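Local coordinates for Hcp protein (Burkholderia pseudomallei K96243, PDB 3WX6) that forms hexameric rings that probably stack into the inner tube of the type VI secretion system, at residues Lys10-Gly15 with Arg79-Glu84; Val113-Met118 with Ile144-Ser149. All blocks are in the same frame, centred on the assembly; numbering follows the deposited sequence.

Contact 1 (Lys10-Gly15 with Arg79-Glu84); sequences KGKTQG and REMMEE
Lys10 and Glu84 form an antiparallel hydrogen-bonded pair, Gly11 and Met82 form a non-hydrogen-bonded one, and the register slips by one residue between them. This is a classic beta bulge: two residues, Glu83 and Glu84, sit opposite the single Lys10. Lys10 O takes the N-H of Glu83 at 2.6 Å and, more weakly, that of Glu84. Lys10 N donates to Glu84 O. Past the bulge, Lys12 N donates to Met81 O at 2.7 Å, and the chain then turns away through Thr13 and Gln14.

The side chain of Glu80 holds this turn. Its CG lies anti to the backbone N (chi1 175°), and the extended chain brings the carboxylate to the backbone of Thr13 and Gln14. Thr13 N and Gln14 N both donate to Glu80 OE1, at 3.0 and 2.9 Å. Both come from the same face, well out of the carboxylate plane. Two N-H groups thus grip one oxygen of a buried carboxylate. The Gln14 side chain crosses that of Glu80 at about a right angle, with its amide plane turned 60° from the carboxylate. Gln14 NE2 is hydrogen-bonded to Gln71 O, in helix 69-78. Lys12 runs alongside Met81, a selenomethionine, with Lys12 CD 3.6 Å from Met81 CB. Lys10 lies beside Glu83 and points the same way, but Lys10 NZ stays 4.0 Å from Glu83 OE1, too far for a salt bridge.

The contact joins strand 8-11, outermost in its sheet within this chain, to strand 82-87. Helix 69-78 borders it, with Ala75 touching both Glu80 and Met82.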
loop_
_atom_site.group_PDB
_atom_site.type_symbol
_atom_site.label_atom_id
_atom_site.label_comp_id
_atom_site.label_asym_id
_atom_site.label_seq_id
_atom_site.Cartn_x
_atom_site.Cartn_y
_atom_site.Cartn_z
ATOM N N LYS A 10 -26.068 -24.416 -12.277
ATOM C CA LYS A 10 -26.260 -25.782 -12.739
ATOM C C LYS A 10 -25.197 -26.072 -13.785
ATOM O O LYS A 10 -25.051 -25.311 -14.743
ATOM C CB LYS A 10 -27.662 -25.983 -13.319
ATOM C CG LYS A 10 -27.791 -27.214 -14.213
ATOM C CD LYS A 10 -29.059 -27.993 -13.870
ATOM C CE LYS A 10 -29.455 -28.964 -14.977
ATOM N NZ LYS A 10 -30.936 -29.128 -15.079
ATOM N N GLY A 11 -24.453 -27.158 -13.606
ATOM C CA GLY A 11 -23.443 -27.540 -14.574
ATOM C C GLY A 11 -23.957 -28.361 -15.743
ATOM O O GLY A 11 -25.030 -28.956 -15.666
ATOM N N LYS A 12 -23.190 -28.382 -16.832
ATOM C CA LYS A 12 -23.480 -29.235 -17.982
ATOM C C LYS A 12 -23.574 -30.689 -17.566
ATOM O O LYS A 12 -24.386 -31.451 -18.085
ATOM C CB LYS A 12 -22.391 -29.092 -19.047
ATOM C CG LYS A 12 -22.889 -28.899 -20.463
ATOM C CD LYS A 12 -23.494 -27.521 -20.649
ATOM C CE LYS A 12 -23.786 -27.239 -22.111
ATOM N NZ LYS A 12 -23.973 -25.780 -22.343
ATOM N N THR A 13 -22.740 -31.039 -16.593
ATOM C CA THR A 13 -22.468 -32.416 -16.214
ATOM C C THR A 13 -22.972 -32.691 -14.807
ATOM O O THR A 13 -23.798 -33.578 -14.598
ATOM C CB THR A 13 -20.961 -32.731 -16.287
ATOM O OG1 THR A 13 -20.518 -32.689 -17.651
ATOM C CG2 THR A 13 -20.675 -34.104 -15.715
ATOM N N GLN A 14 -22.459 -31.927 -13.848
ATOM C CA GLN A 14 -22.788 -32.108 -12.437
ATOM C C GLN A 14 -24.230 -31.739 -12.079
ATOM O O GLN A 14 -24.645 -31.900 -10.930
ATOM C CB GLN A 14 -21.822 -31.285 -11.575
ATOM C CG GLN A 14 -20.386 -31.790 -11.585
ATOM C CD GLN A 14 -19.453 -30.928 -10.773
ATOM O OE1 GLN A 14 -18.835 -31.393 -9.809
ATOM N NE2 GLN A 14 -19.337 -29.662 -11.157
ATOM N N GLY A 15 -24.994 -31.248 -13.047
ATOM C CA GLY A 15 -26.353 -30.821 -12.773
ATOM C C GLY A 15 -26.431 -29.613 -11.865
ATOM O O GLY A 15 -25.645 -28.683 -12.008
ATOM N N ARG A 79 -13.282 -27.994 -17.594
ATOM C CA ARG A 79 -13.847 -27.054 -18.559
ATOM C C ARG A 79 -15.340 -27.326 -18.770
ATOM O O ARG A 79 -15.840 -27.258 -19.895
ATOM C CB ARG A 79 -13.093 -27.134 -19.895
ATOM C CG ARG A 79 -11.711 -26.485 -19.880
ATOM C CD ARG A 79 -11.055 -26.455 -21.264
ATOM N NE ARG A 79 -11.703 -25.497 -22.156
ATOM C CZ ARG A 79 -11.433 -24.192 -22.175
ATOM N NH1 ARG A 79 -10.528 -23.686 -21.347
ATOM N NH2 ARG A 79 -12.070 -23.391 -23.020
ATOM N N GLU A 80 -16.040 -27.638 -17.681
ATOM C CA GLU A 80 -17.484 -27.885 -17.707
ATOM C C GLU A 80 -18.270 -26.588 -17.873
ATOM O O GLU A 80 -18.054 -25.626 -17.130
ATOM C CB GLU A 80 -17.928 -28.595 -16.416
ATOM C CG GLU A 80 -19.435 -28.805 -16.268
ATOM C CD GLU A 80 -19.826 -29.318 -14.883
ATOM O OE1 GLU A 80 -21.033 -29.528 -14.638
ATOM O OE2 GLU A 80 -18.924 -29.614 -14.070
HETATM N N MSE A 81 -19.184 -26.561 -18.840
HETATM C CA MSE A 81 -19.997 -25.373 -19.069
HETATM C C MSE A 81 -21.111 -25.279 -18.038
HETATM O O MSE A 81 -21.752 -26.277 -17.705
HETATM C CB MSE A 81 -20.596 -25.381 -20.481
HETATM C CG MSE A 81 -20.456 -24.065 -21.255
HETATM SE SE MSE A 81 -18.631 -23.718 -21.849
HETATM C CE MSE A 81 -18.879 -21.982 -22.696
HETATM N N MSE A 82 -21.333 -24.076 -17.529
HETATM C CA MSE A 82 -22.488 -23.817 -16.692
HETATM C C MSE A 82 -23.725 -23.767 -17.569
HETATM O O MSE A 82 -23.775 -22.994 -18.528
HETATM C CB MSE A 82 -22.322 -22.505 -15.932
HETATM C CG MSE A 82 -21.058 -22.402 -15.104
HETATM SE SE MSE A 82 -20.994 -23.645 -13.617
HETATM C CE MSE A 82 -20.061 -25.100 -14.509
ATOM N N GLU A 83 -24.719 -24.587 -17.250
ATOM C CA GLU A 83 -25.941 -24.621 -18.045
ATOM C C GLU A 83 -26.881 -23.478 -17.676
ATOM O O GLU A 83 -27.506 -22.876 -18.548
ATOM C CB GLU A 83 -26.654 -25.966 -17.867
ATOM C CG GLU A 83 -27.377 -26.471 -19.111
ATOM C CD GLU A 83 -28.025 -27.826 -18.885
ATOM O OE1 GLU A 83 -28.026 -28.285 -17.723
ATOM O OE2 GLU A 83 -28.525 -28.436 -19.857
ATOM N N GLU A 84 -26.992 -23.201 -16.381
ATOM C CA GLU A 84 -27.634 -21.983 -15.897
ATOM C C GLU A 84 -26.688 -21.200 -14.984
ATOM O O GLU A 84 -26.042 -21.769 -14.107
ATOM C CB GLU A 84 -28.954 -22.296 -15.180
ATOM C CG GLU A 84 -29.597 -21.081 -14.524
ATOM C CD GLU A 84 -30.844 -21.420 -13.730
ATOM O OE1 GLU A 84 -31.043 -22.610 -13.395
ATOM O OE2 GLU A 84 -31.630 -20.491 -13.444
#

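Contact 2 (Val113-Met118 with Ile144-Ser149)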
loop_
_atom_site.group_PDB
_atom_site.type_symbol
_atom_site.label_atom_id
_atom_site.label_comp_id
_atom_site.label_asym_id
_atom_site.label_seq_id
_atom_site.Cartn_x
_atom_site.Cartn_y
_atom_site.Cartn_z
ATOM N N VAL A 113 -21.125 -19.783 -19.779
ATOM C CA VAL A 113 -20.311 -19.522 -18.600
ATOM C C VAL A 113 -19.256 -20.594 -18.413
ATOM O O VAL A 113 -19.548 -21.786 -18.420
ATOM C CB VAL A 113 -21.165 -19.427 -17.326
ATOM C CG1 VAL A 113 -20.295 -19.133 -16.121
ATOM C CG2 VAL A 113 -22.198 -18.345 -17.493
ATOM N N LEU A 114 -18.016 -20.145 -18.267
ATOM C CA LEU A 114 -16.878 -21.024 -18.056
ATOM C C LEU A 114 -16.083 -20.507 -16.880
ATOM O O LEU A 114 -15.746 -19.322 -16.823
ATOM C CB LEU A 114 -15.985 -21.097 -19.299
ATOM C CG LEU A 114 -14.924 -22.207 -19.349
ATOM C CD1 LEU A 114 -15.532 -23.589 -19.525
ATOM C CD2 LEU A 114 -13.898 -21.927 -20.442
ATOM N N ILE A 115 -15.758 -21.401 -15.954
ATOM C CA ILE A 115 -14.945 -21.017 -14.816
ATOM C C ILE A 115 -13.516 -20.889 -15.311
ATOM O O ILE A 115 -12.989 -21.804 -15.947
ATOM C CB ILE A 115 -15.045 -22.043 -13.663
ATOM C CG1 ILE A 115 -16.516 -22.321 -13.334
ATOM C CG2 ILE A 115 -14.346 -21.528 -12.424
ATOM C CD1 ILE A 115 -16.725 -23.273 -12.172
ATOM N N THR A 116 -12.895 -19.746 -15.043
ATOM C CA THR A 116 -11.564 -19.486 -15.571
ATOM C C THR A 116 -10.513 -19.377 -14.479
ATOM O O THR A 116 -9.326 -19.546 -14.748
ATOM C CB THR A 116 -11.536 -18.203 -16.412
ATOM O OG1 THR A 116 -12.305 -17.176 -15.769
ATOM C CG2 THR A 116 -12.104 -18.481 -17.803
ATOM N N HIS A 117 -10.940 -19.093 -13.253
ATOM C CA HIS A 117 -9.987 -18.980 -12.157
ATOM C C HIS A 117 -10.619 -19.214 -10.785
ATOM O O HIS A 117 -11.808 -18.973 -10.589
ATOM C CB HIS A 117 -9.323 -17.611 -12.181
ATOM C CG HIS A 117 -7.985 -17.585 -11.503
ATOM N ND1 HIS A 117 -6.824 -17.898 -12.161
ATOM C CD2 HIS A 117 -7.643 -17.291 -10.228
ATOM C CE1 HIS A 117 -5.803 -17.790 -11.320
ATOM N NE2 HIS A 117 -6.274 -17.426 -10.145
HETATM N N MSE A 118 -9.811 -19.672 -9.833
HETATM C CA MSE A 118 -10.293 -19.886 -8.472
HETATM C C MSE A 118 -9.158 -19.832 -7.449
HETATM O O MSE A 118 -8.114 -20.457 -7.627
HETATM C CB MSE A 118 -11.039 -21.230 -8.377
HETATM C CG MSE A 118 -12.201 -21.237 -7.390
HETATM SE SE MSE A 118 -13.240 -22.893 -7.409
HETATM C CE MSE A 118 -13.452 -23.097 -9.311
ATOM N N ILE A 144 -14.202 -17.321 -7.023
ATOM C CA ILE A 144 -14.431 -17.973 -8.305
ATOM C C ILE A 144 -14.668 -16.940 -9.401
ATOM O O ILE A 144 -15.606 -16.141 -9.341
ATOM C CB ILE A 144 -15.635 -18.938 -8.250
ATOM C CG1 ILE A 144 -15.592 -19.791 -6.979
ATOM C CG2 ILE A 144 -15.650 -19.837 -9.470
ATOM C CD1 ILE A 144 -16.474 -19.279 -5.871
ATOM N N LYS A 145 -13.815 -16.977 -10.416
ATOM C CA LYS A 145 -13.872 -16.010 -11.498
ATOM C C LYS A 145 -14.449 -16.687 -12.744
ATOM O O LYS A 145 -13.871 -17.630 -13.277
ATOM C CB LYS A 145 -12.467 -15.436 -11.732
ATOM C CG LYS A 145 -12.279 -14.538 -12.939
ATOM C CD LYS A 145 -11.003 -13.698 -12.764
ATOM C CE LYS A 145 -10.445 -13.202 -14.090
ATOM N NZ LYS A 145 -10.034 -11.772 -14.015
ATOM N N PHE A 146 -15.609 -16.211 -13.184
ATOM C CA PHE A 146 -16.283 -16.768 -14.356
ATOM C C PHE A 146 -16.075 -15.910 -15.602
ATOM O O PHE A 146 -15.916 -14.695 -15.515
ATOM C CB PHE A 146 -17.785 -16.924 -14.088
ATOM C CG PHE A 146 -18.116 -17.770 -12.879
ATOM C CD1 PHE A 146 -18.125 -17.216 -11.601
ATOM C CD2 PHE A 146 -18.467 -19.105 -13.023
ATOM C CE1 PHE A 146 -18.448 -17.985 -10.495
ATOM C CE2 PHE A 146 -18.786 -19.883 -11.917
ATOM C CZ PHE A 146 -18.784 -19.319 -10.652
ATOM N N THR A 147 -16.031 -16.555 -16.761
ATOM C CA THR A 147 -16.004 -15.840 -18.031
ATOM C C THR A 147 -17.297 -16.138 -18.782
ATOM O O THR A 147 -17.775 -17.271 -18.769
ATOM C CB THR A 147 -14.771 -16.238 -18.881
ATOM O OG1 THR A 147 -13.572 -15.813 -18.218
ATOM C CG2 THR A 147 -14.820 -15.609 -20.259
ATOM N N TYR A 148 -17.870 -15.121 -19.422
ATOM C CA TYR A 148 -19.153 -15.288 -20.103
ATOM C C TYR A 148 -19.191 -14.610 -21.468
ATOM O O TYR A 148 -18.306 -13.822 -21.805
ATOM C CB TYR A 148 -20.293 -14.750 -19.222
ATOM C CG TYR A 148 -20.129 -13.310 -18.759
ATOM C CD1 TYR A 148 -20.472 -12.245 -19.584
ATOM C CD2 TYR A 148 -19.640 -13.023 -17.493
ATOM C CE1 TYR A 148 -20.329 -10.944 -19.164
ATOM C CE2 TYR A 148 -19.494 -11.724 -17.065
ATOM C CZ TYR A 148 -19.838 -10.692 -17.905
ATOM O OH TYR A 148 -19.695 -9.390 -17.491
ATOM N N SER A 149 -20.215 -14.936 -22.251
ATOM C CA SER A 149 -20.464 -14.284 -23.530
ATOM C C SER A 149 -21.698 -13.407 -23.430
ATOM O O SER A 149 -21.595 -12.206 -23.198
ATOM C CB SER A 149 -20.629 -15.312 -24.651
ATOM O OG SER A 149 -19.366 -15.779 -25.098
#
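Phe146, Ile115, Val113, Ile144 and Met118 make the apolar centre. Ile115 CG1 lies 3.6 Å from Phe146 CE2, and Val113 CG1 is equally near Phe146 CD2. Ile115 runs beside Phe146, pointing the same way, while Val113 crosses it at a slant. Ile115 CG2 touches Ile144 CG2, while Met118, a selenomethionine, runs beside Ile144. Helix 69-78 covers Ile115 and Met118 through Leu76.

The strands are antiparallel, and Leu114 and Thr147 exchange two backbone hydrogen bonds. At a classic bulge an extra residue is fitted in, so that Thr116 and His117 share Lys145 as partner. Lys145 O accepts three bonds there, from Thr116 N, His117 N and Thr116 OG1. The hydroxyl sits above the carbonyl plane, 3.0 Å from Lys145 O; a chi1 of 42° tucks it between its own N and carbonyl carbon. Thr116 OG1 accepts a bond from Thr147 OG1 at 3.1 Å, where the two threonines cross at about a right angle.

At the polar edge, His117 ND1 and NE2 bind Asp40 and Asp38 of the second subunit. Those two carboxylates would probably favour a protonated imidazole. The contact therefore has an oily face turned into its own subunit and a more polar face, with Leu114 among its threonines and histidine, that meets the second subunit.

How the contacts relate
Both segments of contact 1 precede those of contact 2 in the chain; the centres are about 12 Å apart. Contact 1 belongs to the antiparallel sheet with strands 8-11 and 82-87, and contact 2 to the one with strands 114-120 and 142-148. The sheets come together where Met82 N probably hydrogen-bonds Val113 O. The selenium of Met81 also packs on Leu114. Helix 69-78 runs directly into 79-84 and touches both contacts, so it bridges the two sheets. Both contacts also reach the second subunit: Arg79 binds backbone carbonyls of its Pro42 and Ala43, and strand 114-120 pairs with one of its strands. This continuous sheet is consistent with the ring assembly of Hcp proteins.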